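Local coordinates for putative dioxygenase (1H-3-hydroxy-4-oxoquinaldine 2,4-dioxygenase) (Mycobacteroides abscessus subsp. abscessus, PDB 6RA3), which cleaves the ring of the Pseudomonas quinolone signal (PQS) with dioxygen, releasing N-octanoylanthranilate and carbon monoxide, at residues A76-I79 with G80-A84; T27-G30 with W31-L35; D107-G110 with A111-P115. One frame throughout, in Å; residues are numbered along the deposited sequence.

Overall arrangement
Three short pieces of one alpha/beta hydrolase fold are described. Interaction 2 (27-35) is the loop that leaves the central strand 24-28 and lies at the active site: the side chain of Trp31 is about 4 Å from that of His97, a substrate-binding residue, and the side chain of His33 about 7 Å from that of the active-site His246. Interaction 1, in helix 71-84, has its centre about 16 Å from that of interaction 2, and Thr78 OG1 touches Leu28 CD2 at 3.7 Å. Interaction 3, where helix 99-109 ends, lies centre to centre about 13 Å from interaction 1, joined to it by the Asp83-Arg113 salt bridge and by Ile79 packing on Leu109.

Interaction 1 (A76-I79 with G80-A84); sequences ADTI and GLLDA
Asp77 O receives the N-H of Leu81 at 2.9 Å, the shortest of four successive bonds that run from each residue to the fourth one on. Gly80 N follows to Ala76 O at 3.0 Å. The bond from Asp83 N to Ile79 O, 3.1 Å long, is almost straight, with an N-H...O angle of 177°. These bonds form the last turns of helix 71-84, which links strands 51-54 and 90-95 of the alpha/beta hydrolase sheet and rests on strands 3-7 and 10-17 through Leu81. Thr78 and Leu82 lie side by side and point the same way, with Thr78 CG2 3.9 Å from Leu82 CD1; Thr78 also packs on Ile105 of helix 99-109, and Leu82 on Val87 and Arg113. Thr78 turns that methyl anti to its own N (chi1 -63° for OG1), which leaves OG1 beside the backbone to bond to Met74 O one turn back. Ile79 and Asp83 run alongside each other in the same manner: Ile79 CG2 lies 4.1 Å from Asp83 OD2, a loose contact, while Asp83 OD1 forms a salt bridge with Arg113. The Asp77 carboxylate is held by Arg57, through a salt bridge, and by a hydrogen bond from Asn8.

Interaction 2 (T27-G30 with W31-L35); sequences TLSG and WAHDL
Gly30 N donates to NE2 of His33 over 2.8 Å, entering at the edge of the imidazole and only 7° from the ring plane, although the bond is bent, with an N-H...N angle of 135°. This is the tight part of the contact. Without a side chain, Gly30 lets the ring close in on bare backbone, and CD2 of His33 comes to 3.2 Å from Gly30 O. The next residue back joins the same cluster: Ser29 CB sits 3.6 Å from His33 CD2, and Ser29 OG donates to Asp34 O at 2.9 Å, reaching that oxygen from above the carbonyl plane and not along a lone pair. His33 is put there by a chi1 of 64°, which wedges CG between the backbone N and the carbonyl carbon and swings the ring back toward Gly30. A type II beta turn from Gly30 to His33 reverses the loop that follows strand 24-28; in hydrolases of the alpha/beta hydrolase fold this loop commonly supplies a backbone N-H to the oxyanion hole. The far nitrogen of the ring, ND1, is bonded to His167, so both nitrogens are engaged and the rotation of the ring is fixed, with His95 also meeting it. On the looser, partly exposed side, Trp31 meets Gly30 mainly through CB, 3.7 Å from Gly30 C, while its indole leads off toward Phe69, Met74 and helix 177-194, close to the substrate-binding His97. Asp34, also partly exposed, accepts the backbone N-H of Arg36 at OD1.

Interaction 3 (D107-G110 with A111-P115); sequences DRLG and AQRVP
Leu109 keeps CG anti to its carbonyl carbon (chi1 -63°), and Arg113 keeps its own CG anti to the backbone N before bending sharply at chi2, 87°; together these torsions lay the two chains across each other. Arg113 CG then rests 3.9 Å from Leu109 CB, and the other end of the leucine, CD2, comes to 4.1 Å from Arg113 NH1. Leu109 CD1 also lies 4.0 Å from Val114 CG2. Helix 99-109 of the alpha/beta hydrolase fold stops here: Gly110 leaves helical angles with a positive phi, and the chain makes a further turn through 111-113 before strand 116-120. That turn is closed by Val114 N, which donates to Gly110 O at 2.9 Å with an N-H...O angle of 153°. A water bridges helix end and turn. It donates to Leu109 O at 2.8 Å, accepts the N-H of Arg113 at 2.8 Å, and makes a longer donation of 3.3 Å to Gln112 OE1, linking the last helical carbonyl to the new turn. Besides its salt bridge to Asp83, the guanidinium of Arg113 is engaged beyond the turn through NE, which bonds to the backbone oxygen of Asp88, while Phe90 of strand 90-95 packs on Leu109, Arg113 and Val114.

Interaction 1 (A76-I79 with G80-A84)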
loop_
_atom_site.group_PDB
_atom_site.type_symbol
_atom_site.label_atom_id
_atom_site.label_comp_id
_atom_site.label_asym_id
_atom_site.label_seq_id
_atom_site.Cartn_x
_atom_site.Cartn_y
_atom_site.Cartn_z
ATOM N N ALA A 76 12.416 22.385 0.808
ATOM C CA ALA A 76 12.393 22.367 2.258
ATOM C C ALA A 76 11.881 21.025 2.762
ATOM O O ALA A 76 12.341 20.545 3.797
ATOM C CB ALA A 76 11.524 23.506 2.803
ATOM N N ASP A 77 10.912 20.423 2.045
ATOM C CA ASP A 77 10.324 19.144 2.466
ATOM C C ASP A 77 11.313 17.997 2.267
ATOM O O ASP A 77 11.446 17.119 3.130
ATOM C CB ASP A 77 9.061 18.789 1.665
ATOM C CG ASP A 77 7.892 19.746 1.866
ATOM O OD1 ASP A 77 6.966 19.661 1.026
ATOM O OD2 ASP A 77 7.885 20.537 2.827
ATOM N N THR A 78 11.948 17.949 1.089
ATOM C CA THR A 78 12.871 16.874 0.767
ATOM C C THR A 78 14.059 16.906 1.702
ATOM O O THR A 78 14.485 15.863 2.210
ATOM C CB THR A 78 13.316 16.996 -0.688
ATOM O OG1 THR A 78 12.187 16.842 -1.554
ATOM C CG2 THR A 78 14.388 15.931 -1.051
ATOM N N ILE A 79 14.582 18.105 1.975
ATOM C CA ILE A 79 15.686 18.244 2.915
ATOM C C ILE A 79 15.253 17.848 4.316
ATOM O O ILE A 79 16.018 17.226 5.066
ATOM C CB ILE A 79 16.238 19.684 2.889
ATOM C CG1 ILE A 79 16.862 19.992 1.526
ATOM C CG2 ILE A 79 17.241 19.886 4.032
ATOM C CD1 ILE A 79 17.294 21.436 1.348
ATOM N N GLY A 80 14.050 18.244 4.722
ATOM C CA GLY A 80 13.607 17.905 6.063
ATOM C C GLY A 80 13.454 16.405 6.236
ATOM O O GLY A 80 13.756 15.855 7.302
ATOM N N LEU A 81 12.990 15.729 5.183
ATOM C CA LEU A 81 12.864 14.274 5.209
ATOM C C LEU A 81 14.234 13.610 5.339
ATOM O O LEU A 81 14.408 12.673 6.121
ATOM C CB LEU A 81 12.172 13.785 3.940
ATOM C CG LEU A 81 11.836 12.295 3.920
ATOM C CD1 LEU A 81 10.605 12.035 4.790
ATOM C CD2 LEU A 81 11.625 11.825 2.527
ATOM N N LEU A 82 15.221 14.092 4.591
ATOM C CA LEU A 82 16.540 13.456 4.613
ATOM C C LEU A 82 17.232 13.615 5.975
ATOM O O LEU A 82 17.851 12.660 6.482
ATOM C CB LEU A 82 17.380 14.017 3.468
ATOM C CG LEU A 82 16.758 13.689 2.111
ATOM C CD1 LEU A 82 17.388 14.451 0.897
ATOM C CD2 LEU A 82 16.809 12.192 1.789
ATOM N N ASP A 83 17.136 14.802 6.585
ATOM C CA ASP A 83 17.595 14.996 7.955
ATOM C C ASP A 83 16.908 14.033 8.918
ATOM O O ASP A 83 17.550 13.494 9.818
ATOM C CB ASP A 83 17.346 16.434 8.396
ATOM C CG ASP A 83 18.195 17.454 7.629
ATOM O OD1 ASP A 83 19.060 17.049 6.817
ATOM O OD2 ASP A 83 17.971 18.670 7.830
ATOM N N ALA A 84 15.595 13.817 8.753
ATOM C CA ALA A 84 14.882 12.890 9.622
ATOM C C ALA A 84 15.349 11.451 9.398
ATOM O O ALA A 84 15.422 10.661 10.349
ATOM C CB ALA A 84 13.370 13.005 9.398
#

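Interaction 2 (T27-G30 with W31-L35)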
loop_
_atom_site.group_PDB
_atom_site.type_symbol
_atom_site.label_atom_id
_atom_site.label_comp_id
_atom_site.label_asym_id
_atom_site.label_seq_id
_atom_site.Cartn_x
_atom_site.Cartn_y
_atom_site.Cartn_z
ATOM N N THR A 27 15.603 10.127 -5.361
ATOM C CA THR A 27 14.825 10.305 -6.559
ATOM C C THR A 27 13.731 11.332 -6.296
ATOM O O THR A 27 13.128 11.373 -5.215
ATOM C CB THR A 27 14.214 9.000 -7.062
ATOM O OG1 THR A 27 13.056 8.642 -6.293
ATOM C CG2 THR A 27 15.240 7.881 -7.027
ATOM N N LEU A 28 13.531 12.191 -7.284
ATOM C CA LEU A 28 12.586 13.300 -7.217
ATOM C C LEU A 28 11.872 13.293 -8.546
ATOM O O LEU A 28 12.525 13.328 -9.595
ATOM C CB LEU A 28 13.289 14.632 -6.978
ATOM C CG LEU A 28 14.094 14.735 -5.689
ATOM C CD1 LEU A 28 14.995 15.954 -5.733
ATOM C CD2 LEU A 28 13.204 14.773 -4.457
ATOM N N SER A 29 10.544 13.203 -8.501
ATOM C CA SER A 29 9.752 13.062 -9.702
ATOM C C SER A 29 9.348 14.456 -10.200
ATOM O O SER A 29 9.663 15.477 -9.586
ATOM C CB SER A 29 8.539 12.166 -9.436
ATOM O OG SER A 29 8.928 10.862 -9.012
ATOM N N GLY A 30 8.694 14.494 -11.352
ATOM C CA GLY A 30 8.134 15.718 -11.891
ATOM C C GLY A 30 6.792 16.034 -11.250
ATOM O O GLY A 30 6.400 15.442 -10.244
ATOM N N TRP A 31 6.073 16.988 -11.848
ATOM C CA TRP A 31 4.784 17.389 -11.300
ATOM C C TRP A 31 3.756 16.351 -11.688
ATOM O O TRP A 31 3.773 15.841 -12.799
ATOM C CB TRP A 31 4.347 18.772 -11.805
ATOM C CG TRP A 31 5.023 19.866 -11.133
ATOM C CD1 TRP A 31 6.195 20.417 -11.501
ATOM C CD2 TRP A 31 4.610 20.555 -9.931
ATOM N NE1 TRP A 31 6.543 21.399 -10.624
ATOM C CE2 TRP A 31 5.583 21.508 -9.655
ATOM C CE3 TRP A 31 3.505 20.461 -9.085
ATOM C CZ2 TRP A 31 5.494 22.378 -8.579
ATOM C CZ3 TRP A 31 3.431 21.301 -8.005
ATOM C CH2 TRP A 31 4.411 22.257 -7.763
ATOM N N ALA A 32 2.864 16.020 -10.751
ATOM C CA ALA A 32 1.698 15.181 -11.003
ATOM C C ALA A 32 2.026 13.709 -11.130
ATOM O O ALA A 32 1.284 12.970 -11.769
ATOM C CB ALA A 32 0.924 15.599 -12.265
ATOM N N HIS A 33 3.120 13.244 -10.546
ATOM C CA HIS A 33 3.328 11.812 -10.487
ATOM C C HIS A 33 4.267 11.560 -9.329
ATOM O O HIS A 33 4.776 12.495 -8.700
ATOM C CB HIS A 33 3.807 11.222 -11.837
ATOM C CG HIS A 33 5.145 11.700 -12.298
ATOM N ND1 HIS A 33 5.783 11.141 -13.383
ATOM C CD2 HIS A 33 5.961 12.683 -11.850
ATOM C CE1 HIS A 33 6.941 11.746 -13.574
ATOM N NE2 HIS A 33 7.070 12.693 -12.665
ATOM N N ASP A 34 4.426 10.282 -8.999
ATOM C CA ASP A 34 5.040 9.948 -7.722
ATOM C C ASP A 34 6.254 9.038 -7.901
ATOM O O ASP A 34 6.816 8.940 -8.995
ATOM C CB ASP A 34 3.988 9.310 -6.806
ATOM C CG ASP A 34 3.425 8.017 -7.358
ATOM O OD1 ASP A 34 3.885 7.552 -8.427
ATOM O OD2 ASP A 34 2.499 7.457 -6.718
ATOM N N LEU A 35 6.639 8.343 -6.838
ATOM C CA LEU A 35 7.889 7.610 -6.852
ATOM C C LEU A 35 7.860 6.432 -7.818
ATOM O O LEU A 35 8.932 5.938 -8.199
ATOM C CB LEU A 35 8.232 7.236 -5.409
ATOM C CG LEU A 35 7.178 6.589 -4.522
ATOM C CD1 LEU A 35 6.660 5.315 -5.185
ATOM C CD2 LEU A 35 7.765 6.314 -3.131
#

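Interaction 3 (D107-G110 with A111-P115)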
loop_
_atom_site.group_PDB
_atom_site.type_symbol
_atom_site.label_atom_id
_atom_site.label_comp_id
_atom_site.label_asym_id
_atom_site.label_seq_id
_atom_site.Cartn_x
_atom_site.Cartn_y
_atom_site.Cartn_z
ATOM N N ASP A 107 21.765 24.113 -3.730
ATOM C CA ASP A 107 22.236 25.433 -3.322
ATOM C C ASP A 107 22.135 25.614 -1.817
ATOM O O ASP A 107 22.981 26.280 -1.203
ATOM C CB ASP A 107 21.429 26.513 -4.035
ATOM C CG ASP A 107 22.015 27.900 -3.846
ATOM O OD1 ASP A 107 23.223 28.003 -3.537
ATOM O OD2 ASP A 107 21.251 28.885 -3.995
ATOM N N ARG A 108 21.108 25.034 -1.195
ATOM C CA ARG A 108 20.920 25.271 0.229
ATOM C C ARG A 108 21.938 24.531 1.081
ATOM O O ARG A 108 22.301 25.010 2.161
ATOM C CB ARG A 108 19.504 24.869 0.632
ATOM C CG ARG A 108 18.431 25.748 0.023
ATOM C CD ARG A 108 17.063 25.385 0.547
ATOM N NE ARG A 108 16.056 26.268 -0.034
ATOM C CZ ARG A 108 14.834 26.425 0.451
ATOM N NH1 ARG A 108 14.469 25.747 1.523
ATOM N NH2 ARG A 108 13.986 27.252 -0.144
ATOM N N LEU A 109 22.379 23.358 0.647
ATOM C CA LEU A 109 23.136 22.467 1.523
ATOM C C LEU A 109 24.632 22.451 1.241
ATOM O O LEU A 109 25.411 22.056 2.122
ATOM C CB LEU A 109 22.604 21.037 1.401
ATOM C CG LEU A 109 21.159 20.840 1.838
ATOM C CD1 LEU A 109 20.705 19.435 1.484
ATOM C CD2 LEU A 109 20.994 21.134 3.310
ATOM N N GLY A 110 25.036 22.836 0.037
ATOM C CA GLY A 110 26.432 22.894 -0.328
ATOM C C GLY A 110 26.876 21.610 -0.991
ATOM O O GLY A 110 26.167 20.595 -1.008
ATOM N N ALA A 111 28.096 21.667 -1.541
ATOM C CA ALA A 111 28.630 20.617 -2.399
ATOM C C ALA A 111 29.231 19.450 -1.626
ATOM O O ALA A 111 29.491 18.405 -2.232
ATOM C CB ALA A 111 29.689 21.200 -3.340
ATOM N N GLN A 112 29.463 19.600 -0.314
ATOM C CA GLN A 112 29.909 18.472 0.505
ATOM C C GLN A 112 28.730 17.576 0.883
ATOM O O GLN A 112 28.818 16.347 0.769
ATOM C CB GLN A 112 30.630 18.974 1.763
ATOM C CG GLN A 112 31.978 19.721 1.513
ATOM C CD GLN A 112 31.817 21.202 1.095
ATOM O OE1 GLN A 112 31.028 21.952 1.685
ATOM N NE2 GLN A 112 32.575 21.618 0.075
ATOM N N ARG A 113 27.609 18.185 1.295
ATOM C CA ARG A 113 26.395 17.422 1.576
ATOM C C ARG A 113 25.742 16.928 0.290
ATOM O O ARG A 113 25.247 15.799 0.240
ATOM C CB ARG A 113 25.417 18.271 2.389
ATOM C CG ARG A 113 24.016 17.644 2.609
ATOM C CD ARG A 113 24.000 16.749 3.843
ATOM N NE ARG A 113 22.686 16.156 4.115
ATOM C CZ ARG A 113 21.754 16.680 4.914
ATOM N NH1 ARG A 113 21.946 17.839 5.544
ATOM N NH2 ARG A 113 20.617 16.028 5.089
ATOM N N VAL A 114 25.740 17.742 -0.761
ATOM C CA VAL A 114 25.183 17.343 -2.052
ATOM C C VAL A 114 26.270 17.489 -3.111
ATOM O O VAL A 114 26.392 18.556 -3.744
ATOM C CB VAL A 114 23.932 18.165 -2.410
ATOM C CG1 VAL A 114 23.487 17.926 -3.864
ATOM C CG2 VAL A 114 22.808 17.802 -1.454
ATOM N N PRO A 115 27.073 16.440 -3.336
ATOM C CA PRO A 115 28.201 16.535 -4.275
ATOM C C PRO A 115 27.811 16.387 -5.725
ATOM O O PRO A 115 28.644 16.638 -6.600
ATOM C CB PRO A 115 29.085 15.361 -3.853
ATOM C CG PRO A 115 28.072 14.332 -3.449
ATOM C CD PRO A 115 27.017 15.110 -2.700
HETATM O O HOH W 1 27.968 20.890 2.080
#